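Local coordinates for alanine racemase (Enterococcus faecalis, PDB 3E5P), which belongs to the alanine racemase family, binding pyridoxal-5'-phosphate in a two-chain assembly whose subunits pair an N-terminal TIM-type barrel with a C-terminal strand-rich domain, at residues C[34-39]-C[218-223]; C[102-107]-C[127-132]; C[164-169]-C[197-202]. The protein carries 1 engineered substitution. All coordinates share one frame; numbering follows the deposited sequence.

Contact 1: residues C[34-39]-C[218-223]; sequences ALFAVV and GNMIRY. With PLP (pyridoxal-5'-phosphate), chain J.
Met220 lays its thioether over one face of the Phe36 ring, a Met-aromatic contact in which SD stands 3.9 Å from the ring centroid, offset toward the rim. Bends at chi2 and chi3 fold the methionine across the phenyl group, the two side chains crossing at about a right angle. Further back along the same chain, Met220 CG packs 3.5 Å from Phe36 CD1. On the other face Leu35 packs against Ile221 and Tyr223: its CG lies opposite the backbone N (chi1 -169°), bringing CD2 to 3.3 Å from Ile221 CD1, while its second methyl, CD1, rests 3.7 Å from Tyr223 CB. These are the first and last strands of the eight-stranded parallel TIM-type barrel, and their pairing closes it. The main chains are stitched from Ala34 N to Asn219 O (2.7 Å), then through Ile221 N to Ala34 O, Phe36 N to Ile221 O and Tyr223 N to Phe36 O. On the outside, Leu35, Ile221 and Tyr223 all meet Glu25 of helix 15-28. Arg222 points to the same face as Phe36, but its chain, bent at chi3, carries the guanidinium away to the cofactor. There NE donates to PLP N1 at 3.0 Å, with an N-H...N angle of 162° and N1 lying in the guanidinium plane. Having N1 as acceptor is consistent with an unprotonated pyridine nitrogen. The group is fixed further by NH2, bonded to Thr168 O and His169 ND1, and by NH1, bonded to His203 ND1. Val38 CG2 lies 3.6 Å from PLP C4A.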
# COMPACT_ATOMS: atom_id res chain seq x y z
N ALA C 34 -16.37 -7.18 -28.11
CA ALA C 34 -15.48 -6.10 -27.72
C ALA C 34 -14.61 -6.44 -26.51
O ALA C 34 -15.00 -7.21 -25.64
CB ALA C 34 -16.29 -4.82 -27.44
N LEU C 35 -13.43 -5.84 -26.46
CA LEU C 35 -12.50 -6.08 -25.36
C LEU C 35 -12.35 -4.80 -24.57
O LEU C 35 -11.83 -3.80 -25.07
CB LEU C 35 -11.13 -6.50 -25.92
CG LEU C 35 -10.02 -7.04 -25.01
CD1 LEU C 35 -9.89 -6.21 -23.75
CD2 LEU C 35 -10.31 -8.48 -24.65
N PHE C 36 -12.83 -4.81 -23.34
CA PHE C 36 -12.69 -3.64 -22.49
C PHE C 36 -11.56 -3.93 -21.50
O PHE C 36 -11.56 -4.96 -20.84
CB PHE C 36 -14.00 -3.36 -21.74
CG PHE C 36 -14.93 -2.43 -22.47
CD1 PHE C 36 -15.23 -2.64 -23.81
CD2 PHE C 36 -15.50 -1.35 -21.82
CE1 PHE C 36 -16.09 -1.77 -24.50
CE2 PHE C 36 -16.37 -0.48 -22.50
CZ PHE C 36 -16.66 -0.70 -23.84
N ALA C 37 -10.59 -3.03 -21.42
CA ALA C 37 -9.47 -3.21 -20.51
C ALA C 37 -9.82 -2.59 -19.16
O ALA C 37 -10.07 -1.38 -19.07
CB ALA C 37 -8.22 -2.56 -21.08
N VAL C 38 -9.87 -3.41 -18.11
CA VAL C 38 -10.17 -2.88 -16.79
C VAL C 38 -8.85 -2.49 -16.15
O VAL C 38 -7.96 -3.33 -15.97
CB VAL C 38 -10.93 -3.92 -15.92
CG1 VAL C 38 -10.31 -5.27 -16.06
CG2 VAL C 38 -10.91 -3.51 -14.47
N VAL C 39 -8.55 -1.06 -15.86
CA VAL C 39 -7.31 -0.58 -15.29
C VAL C 39 -7.51 0.08 -13.93
O VAL C 39 -6.85 1.08 -13.61
CB VAL C 39 -6.62 0.43 -16.24
CG1 VAL C 39 -6.26 -0.26 -17.54
CG2 VAL C 39 -7.54 1.63 -16.50
N GLY C 218 -22.78 -13.14 -24.55
CA GLY C 218 -22.18 -11.84 -24.34
C GLY C 218 -21.40 -11.36 -25.54
O GLY C 218 -20.94 -12.16 -26.35
N ASN C 219 -21.23 -10.04 -25.66
CA ASN C 219 -20.49 -9.47 -26.77
C ASN C 219 -19.37 -8.54 -26.33
O ASN C 219 -18.76 -7.89 -27.16
CB ASN C 219 -21.44 -8.73 -27.71
CG ASN C 219 -22.13 -7.55 -27.05
OD1 ASN C 219 -21.97 -7.30 -25.85
ND2 ASN C 219 -22.91 -6.82 -27.83
N MET C 220 -19.10 -8.48 -25.04
CA MET C 220 -18.04 -7.62 -24.51
C MET C 220 -17.41 -8.23 -23.26
O MET C 220 -18.12 -8.61 -22.34
CB MET C 220 -18.60 -6.24 -24.18
CG MET C 220 -17.55 -5.22 -23.74
SD MET C 220 -17.69 -4.73 -22.01
CE MET C 220 -16.72 -5.95 -21.30
N ILE C 221 -16.08 -8.32 -23.21
CA ILE C 221 -15.45 -8.88 -22.02
C ILE C 221 -14.61 -7.87 -21.24
O ILE C 221 -13.93 -7.02 -21.82
CB ILE C 221 -14.58 -10.09 -22.35
CG1 ILE C 221 -13.28 -9.64 -23.02
CG2 ILE C 221 -15.37 -11.06 -23.24
CD1 ILE C 221 -12.22 -10.72 -23.08
N ARG C 222 -14.70 -7.95 -19.91
CA ARG C 222 -13.96 -7.05 -19.03
C ARG C 222 -12.67 -7.79 -18.66
O ARG C 222 -12.66 -8.61 -17.74
CB ARG C 222 -14.76 -6.72 -17.77
CG ARG C 222 -16.19 -6.18 -18.02
CD ARG C 222 -16.95 -5.92 -16.71
NE ARG C 222 -17.15 -7.13 -15.92
CZ ARG C 222 -18.16 -7.98 -16.09
NH1 ARG C 222 -19.09 -7.74 -17.01
NH2 ARG C 222 -18.23 -9.07 -15.34
N TYR C 223 -11.60 -7.47 -19.40
CA TYR C 223 -10.30 -8.10 -19.22
C TYR C 223 -9.43 -7.40 -18.18
O TYR C 223 -9.02 -6.25 -18.36
CB TYR C 223 -9.56 -8.13 -20.55
CG TYR C 223 -8.76 -9.39 -20.80
CD1 TYR C 223 -7.53 -9.34 -21.45
CD2 TYR C 223 -9.25 -10.63 -20.40
CE1 TYR C 223 -6.81 -10.49 -21.68
CE2 TYR C 223 -8.52 -11.79 -20.64
CZ TYR C 223 -7.31 -11.71 -21.27
OH TYR C 223 -6.57 -12.85 -21.49
N1 PLP J . -15.28 -7.18 -13.58
C2 PLP J . -15.41 -6.62 -12.37
C2A PLP J . -16.80 -6.32 -11.96
C3 PLP J . -14.31 -6.33 -11.57
O3 PLP J . -14.52 -6.20 -10.26
C4 PLP J . -12.99 -6.60 -11.98
C4A PLP J . -11.91 -5.55 -11.70
O4A PLP J . -11.58 -4.93 -10.69
C5 PLP J . -12.91 -7.24 -13.23
C6 PLP J . -14.04 -7.48 -14.00
C5A PLP J . -11.70 -7.95 -13.73
O4P PLP J . -11.65 -9.28 -13.36
P PLP J . -10.25 -9.92 -13.39
O1P PLP J . -9.97 -10.23 -14.74
O2P PLP J . -10.16 -11.21 -12.80
O3P PLP J . -9.30 -8.99 -12.82

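Contact 2: residues C[102-107]-C[127-132]; sequences LSVTVA and LRVHLK
Strands 103-106 and 127-132 run parallel with axes 4.4 Å apart at closest and directions 32° apart, joined by a ladder in which Val104 and Val106 each give their N and O to the partner strand: Val104 N to Arg128 O, His130 N to Val104 O (2.7 Å), Val106 N to His130 O and Lys132 N to Val106 O. On one face the aliphatic groups interlock. Val106 and Leu131 lie side by side, with Leu131 CD2 3.4 Å from Val106 CB, and Val106 CG2 leans back to Val129 CB at 3.7 Å. Val104 CG2 meets Leu127 CD2 at 3.7 Å, these two side chains crossing at about a right angle. The other part of the contact is polar. Arg128 stretches out straight from CG to NE past Ser103, whose OG turns to the backbone N side (chi1 -49°), 3.3 Å from Arg128 CD and close to the plane of the guanidinium at its edge. A water donates to Ser103 OG at 2.9 Å and takes a weak bond from Arg128 NH1, bridging the two. Stronger partners lie beyond: Arg128 NE forms a salt bridge with Asp101, and both Ser103 OG and His130 NE2 bind Glu164 OE1. His130 ND1 is bonded in turn to His203 NE2. The pair is a beta-alpha-beta unit of the barrel: the connecting helix 109-116 sets Trp111 against Val104, Val106 and Leu127, while strand 83-85 bonds to Ser103 on one flank and strand 161-167 pairs with 127-132 on the other.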
# COMPACT_ATOMS: atom_id res chain seq x y z
N LEU C 102 -19.28 9.59 -18.90
CA LEU C 102 -18.83 8.32 -18.36
C LEU C 102 -20.02 7.40 -18.23
O LEU C 102 -21.14 7.85 -18.06
CB LEU C 102 -18.25 8.53 -16.96
CG LEU C 102 -17.21 9.63 -16.86
CD1 LEU C 102 -16.79 9.79 -15.41
CD2 LEU C 102 -16.04 9.26 -17.73
N SER C 103 -19.77 6.10 -18.30
CA SER C 103 -20.85 5.11 -18.18
C SER C 103 -20.85 4.54 -16.76
O SER C 103 -19.82 4.04 -16.30
CB SER C 103 -20.63 3.98 -19.18
OG SER C 103 -20.37 4.47 -20.48
N VAL C 104 -21.99 4.60 -16.08
CA VAL C 104 -22.10 4.07 -14.71
C VAL C 104 -22.94 2.82 -14.60
O VAL C 104 -23.84 2.58 -15.42
CB VAL C 104 -22.71 5.09 -13.72
CG1 VAL C 104 -21.78 6.25 -13.53
CG2 VAL C 104 -24.06 5.55 -14.22
N THR C 105 -22.67 2.03 -13.57
CA THR C 105 -23.44 0.82 -13.36
C THR C 105 -24.55 1.20 -12.39
O THR C 105 -24.35 2.03 -11.51
CB THR C 105 -22.59 -0.34 -12.79
OG1 THR C 105 -22.60 -0.32 -11.36
CG2 THR C 105 -21.16 -0.22 -13.25
N VAL C 106 -25.72 0.61 -12.57
CA VAL C 106 -26.86 0.87 -11.71
C VAL C 106 -27.27 -0.44 -11.06
O VAL C 106 -27.27 -1.49 -11.71
CB VAL C 106 -28.05 1.44 -12.52
CG1 VAL C 106 -29.23 1.68 -11.60
CG2 VAL C 106 -27.64 2.73 -13.21
N ALA C 107 -27.61 -0.37 -9.77
CA ALA C 107 -28.00 -1.57 -9.04
C ALA C 107 -29.37 -1.49 -8.38
O ALA C 107 -29.84 -2.47 -7.81
CB ALA C 107 -26.95 -1.87 -7.99
N LEU C 127 -27.50 9.97 -19.97
CA LEU C 127 -26.61 9.28 -19.05
C LEU C 127 -26.52 7.82 -19.47
O LEU C 127 -27.54 7.13 -19.53
CB LEU C 127 -27.17 9.36 -17.63
CG LEU C 127 -26.22 9.25 -16.43
CD1 LEU C 127 -27.05 9.05 -15.18
CD2 LEU C 127 -25.26 8.11 -16.61
N ARG C 128 -25.30 7.36 -19.78
CA ARG C 128 -25.07 5.97 -20.19
C ARG C 128 -25.04 5.08 -18.96
O ARG C 128 -24.09 5.16 -18.17
CB ARG C 128 -23.73 5.82 -20.90
CG ARG C 128 -23.48 6.71 -22.10
CD ARG C 128 -22.02 6.55 -22.50
NE ARG C 128 -21.69 7.23 -23.74
CZ ARG C 128 -20.48 7.19 -24.31
NH1 ARG C 128 -19.50 6.50 -23.74
NH2 ARG C 128 -20.26 7.85 -25.44
N VAL C 129 -26.05 4.24 -18.79
CA VAL C 129 -26.09 3.37 -17.63
C VAL C 129 -26.06 1.88 -17.98
O VAL C 129 -26.70 1.44 -18.93
CB VAL C 129 -27.35 3.65 -16.77
CG1 VAL C 129 -27.66 5.14 -16.79
CG2 VAL C 129 -28.53 2.83 -17.27
N HIS C 130 -25.29 1.12 -17.21
CA HIS C 130 -25.21 -0.33 -17.39
C HIS C 130 -25.86 -0.92 -16.14
O HIS C 130 -25.43 -0.63 -15.03
CB HIS C 130 -23.75 -0.82 -17.48
CG HIS C 130 -23.06 -0.46 -18.76
ND1 HIS C 130 -22.23 -1.33 -19.43
CD2 HIS C 130 -23.06 0.69 -19.48
CE1 HIS C 130 -21.74 -0.74 -20.51
NE2 HIS C 130 -22.23 0.49 -20.56
N LEU C 131 -26.89 -1.73 -16.31
CA LEU C 131 -27.57 -2.32 -15.16
C LEU C 131 -26.89 -3.62 -14.75
O LEU C 131 -26.62 -4.48 -15.59
CB LEU C 131 -29.04 -2.58 -15.50
CG LEU C 131 -29.85 -1.35 -15.93
CD1 LEU C 131 -31.28 -1.76 -16.29
CD2 LEU C 131 -29.85 -0.33 -14.80
N LYS C 132 -26.60 -3.76 -13.47
CA LYS C 132 -25.97 -4.99 -13.02
C LYS C 132 -26.97 -5.91 -12.36
O LYS C 132 -27.73 -5.51 -11.47
CB LYS C 132 -24.83 -4.71 -12.04
CG LYS C 132 -24.00 -5.96 -11.72
CD LYS C 132 -22.93 -5.69 -10.67
CE LYS C 132 -22.20 -6.97 -10.30
NZ LYS C 132 -21.26 -6.80 -9.16
O HOH W 1 -18.25 6.23 -21.39

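Contact 3: residues C[164-169]-C[197-202]. With PLP (pyridoxal-5'-phosphate), chain J.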
# COMPACT_ATOMS: atom_id res chain seq x y z
N GLU C 164 -26.59 1.61 -22.09
CA GLU C 164 -25.51 1.06 -22.88
C GLU C 164 -25.39 -0.45 -22.69
O GLU C 164 -25.10 -1.19 -23.63
CB GLU C 164 -24.23 1.77 -22.43
CG GLU C 164 -23.21 2.07 -23.49
CD GLU C 164 -22.15 3.03 -22.98
OE1 GLU C 164 -21.63 2.81 -21.87
OE2 GLU C 164 -21.83 4.01 -23.69
N GLY C 165 -25.62 -0.93 -21.47
CA GLY C 165 -25.50 -2.36 -21.26
C GLY C 165 -26.23 -2.95 -20.07
O GLY C 165 -26.99 -2.29 -19.37
N ILE C 166 -26.01 -4.25 -19.89
CA ILE C 166 -26.59 -5.00 -18.79
C ILE C 166 -25.56 -6.08 -18.54
O ILE C 166 -25.16 -6.78 -19.46
CB ILE C 166 -27.97 -5.58 -19.16
CG1 ILE C 166 -28.62 -6.20 -17.93
CG2 ILE C 166 -27.84 -6.58 -20.29
CD1 ILE C 166 -30.06 -6.57 -18.11
N PHE C 167 -25.11 -6.21 -17.30
CA PHE C 167 -24.06 -7.19 -17.03
C PHE C 167 -24.13 -7.85 -15.67
O PHE C 167 -24.83 -7.37 -14.78
CB PHE C 167 -22.72 -6.50 -17.16
CG PHE C 167 -22.45 -5.51 -16.06
CD1 PHE C 167 -21.47 -5.76 -15.11
CD2 PHE C 167 -23.17 -4.32 -15.99
CE1 PHE C 167 -21.21 -4.84 -14.08
CE2 PHE C 167 -22.93 -3.40 -14.97
CZ PHE C 167 -21.94 -3.65 -14.02
N THR C 168 -23.39 -8.94 -15.52
CA THR C 168 -23.29 -9.66 -14.26
C THR C 168 -21.80 -9.94 -14.06
O THR C 168 -20.99 -9.60 -14.92
CB THR C 168 -24.06 -11.00 -14.28
OG1 THR C 168 -24.18 -11.50 -12.95
CG2 THR C 168 -23.34 -12.04 -15.12
N HIS C 169 -21.44 -10.57 -12.94
CA HIS C 169 -20.04 -10.87 -12.65
C HIS C 169 -19.95 -12.21 -11.93
O HIS C 169 -20.69 -12.44 -10.98
CB HIS C 169 -19.45 -9.77 -11.78
CG HIS C 169 -17.97 -9.87 -11.58
ND1 HIS C 169 -17.08 -9.85 -12.64
CD2 HIS C 169 -17.22 -9.94 -10.46
CE1 HIS C 169 -15.84 -9.88 -12.17
NE2 HIS C 169 -15.90 -9.94 -10.85
N GLU C 197 -35.65 -6.43 -25.41
CA GLU C 197 -34.62 -5.62 -26.05
C GLU C 197 -33.30 -5.80 -25.31
O GLU C 197 -33.29 -6.00 -24.10
CB GLU C 197 -34.99 -4.14 -26.06
CG GLU C 197 -36.10 -3.77 -27.03
CD GLU C 197 -36.31 -2.27 -27.13
OE1 GLU C 197 -35.42 -1.58 -27.66
OE2 GLU C 197 -37.38 -1.79 -26.68
N LEU C 198 -32.20 -5.74 -26.06
CA LEU C 198 -30.88 -5.87 -25.47
C LEU C 198 -30.05 -4.66 -25.87
O LEU C 198 -30.10 -4.22 -27.01
CB LEU C 198 -30.21 -7.16 -25.93
CG LEU C 198 -30.86 -8.43 -25.35
CD1 LEU C 198 -30.23 -9.66 -25.95
CD2 LEU C 198 -30.73 -8.43 -23.84
N PRO C 199 -29.28 -4.11 -24.92
CA PRO C 199 -28.42 -2.94 -25.16
C PRO C 199 -27.29 -3.33 -26.10
O PRO C 199 -27.28 -4.43 -26.63
CB PRO C 199 -27.91 -2.60 -23.76
CG PRO C 199 -27.79 -3.96 -23.13
CD PRO C 199 -29.08 -4.63 -23.55
N ARG C 200 -26.34 -2.42 -26.32
CA ARG C 200 -25.23 -2.71 -27.22
C ARG C 200 -24.15 -3.53 -26.55
O ARG C 200 -23.37 -4.21 -27.22
CB ARG C 200 -24.60 -1.42 -27.73
CG ARG C 200 -23.85 -0.68 -26.66
CD ARG C 200 -23.01 0.44 -27.24
NE ARG C 200 -22.05 -0.06 -28.22
CZ ARG C 200 -20.97 0.61 -28.62
NH1 ARG C 200 -20.72 1.82 -28.12
NH2 ARG C 200 -20.14 0.08 -29.51
N TYR C 201 -24.09 -3.45 -25.22
CA TYR C 201 -23.08 -4.16 -24.43
C TYR C 201 -23.66 -5.14 -23.42
O TYR C 201 -24.21 -4.74 -22.40
CB TYR C 201 -22.21 -3.16 -23.66
CG TYR C 201 -21.25 -2.38 -24.52
CD1 TYR C 201 -21.11 -1.00 -24.35
CD2 TYR C 201 -20.47 -3.00 -25.48
CE1 TYR C 201 -20.22 -0.27 -25.13
CE2 TYR C 201 -19.59 -2.29 -26.26
CZ TYR C 201 -19.46 -0.93 -26.09
OH TYR C 201 -18.58 -0.23 -26.87
N VAL C 202 -23.53 -6.43 -23.72
CA VAL C 202 -24.00 -7.47 -22.83
C VAL C 202 -22.74 -8.23 -22.41
O VAL C 202 -22.20 -9.04 -23.17
CB VAL C 202 -24.99 -8.41 -23.53
CG1 VAL C 202 -25.30 -9.61 -22.64
CG2 VAL C 202 -26.26 -7.65 -23.84
N1 PLP J . -15.28 -7.18 -13.58
C2 PLP J . -15.41 -6.62 -12.37
C2A PLP J . -16.80 -6.32 -11.96
C3 PLP J . -14.31 -6.33 -11.57
O3 PLP J . -14.52 -6.20 -10.26
C4 PLP J . -12.99 -6.60 -11.98
C4A PLP J . -11.91 -5.55 -11.70
O4A PLP J . -11.58 -4.93 -10.69
C5 PLP J . -12.91 -7.24 -13.23
C6 PLP J . -14.04 -7.48 -14.00
C5A PLP J . -11.70 -7.95 -13.73
O4P PLP J . -11.65 -9.28 -13.36
P PLP J . -10.25 -9.92 -13.39
O1P PLP J . -9.97 -10.23 -14.74
O2P PLP J . -10.16 -11.21 -12.80
O3P PLP J . -9.30 -8.99 -12.82
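Tyr201 runs alongside Glu164, and its side chain can be followed outward from the strand. CB sits 3.5 Å from Glu164 O, the same carbonyl that accepts Tyr201 N at 2.9 Å. The next atom, CG, turned to the backbone N side (chi1 -71°), starts the ring along the glutamate chain, where Tyr201 CD1 lies 3.8 Å from Glu164 CG and CE1 a little farther from it. At the tip, Tyr201 OH stands above one face of the Arg200 guanidinium, without a hydrogen bond to NH2. From Tyr201 O the ladder continues to Ile166 N (3.1 Å). Between these two bonds Gly165 CA lies 2.9 Å from Tyr201 O, where a side chain would run into that carbonyl. Pro199 CG packs 3.4 Å from Gly165 CA. Ile166 CG2 touches both Pro199 CG and Val202 CG2. This is another beta-alpha-beta pairing of the barrel, with Leu192 of helix 179-192 packed on Ile166 and Val202. Beyond the strand pair, His169 places a ring face over the PLP methyl C2A, while its NE2 is bonded to Tyr267 of the second subunit. Chemically, Glu164 is the polar end of the contact: with OE1 held by Ser103 and His130, and with positive groups near OE2, Arg128 NE in a long, weak ion pair and Arg200 NH1 farther off at 5.1 Å, an ionised, firmly placed carboxylate is probably favoured.

In the fold
All three contacts belong to one parallel barrel: contact 1 closes it, and contacts 2 and 3 lie in series along the chain within the loop that closure makes. Contacts 2 and 3 are about 10 Å apart between centres and meet through neighbouring strands, Leu131 O packing against Ile166 CG1. Contacts 1 and 3, about 12 Å apart between centres, are joined by Asn219, which probably hydrogen-bonds Arg200 O and Val202 N, and by the edge-to-face rings of Phe36 and Tyr201. Contacts 1 and 2 do not touch, their nearest atoms about 6 Å apart. Contacts 1 and 3 both touch PLP, and the Lys132 side chain of contact 2 comes to about 5 Å from it.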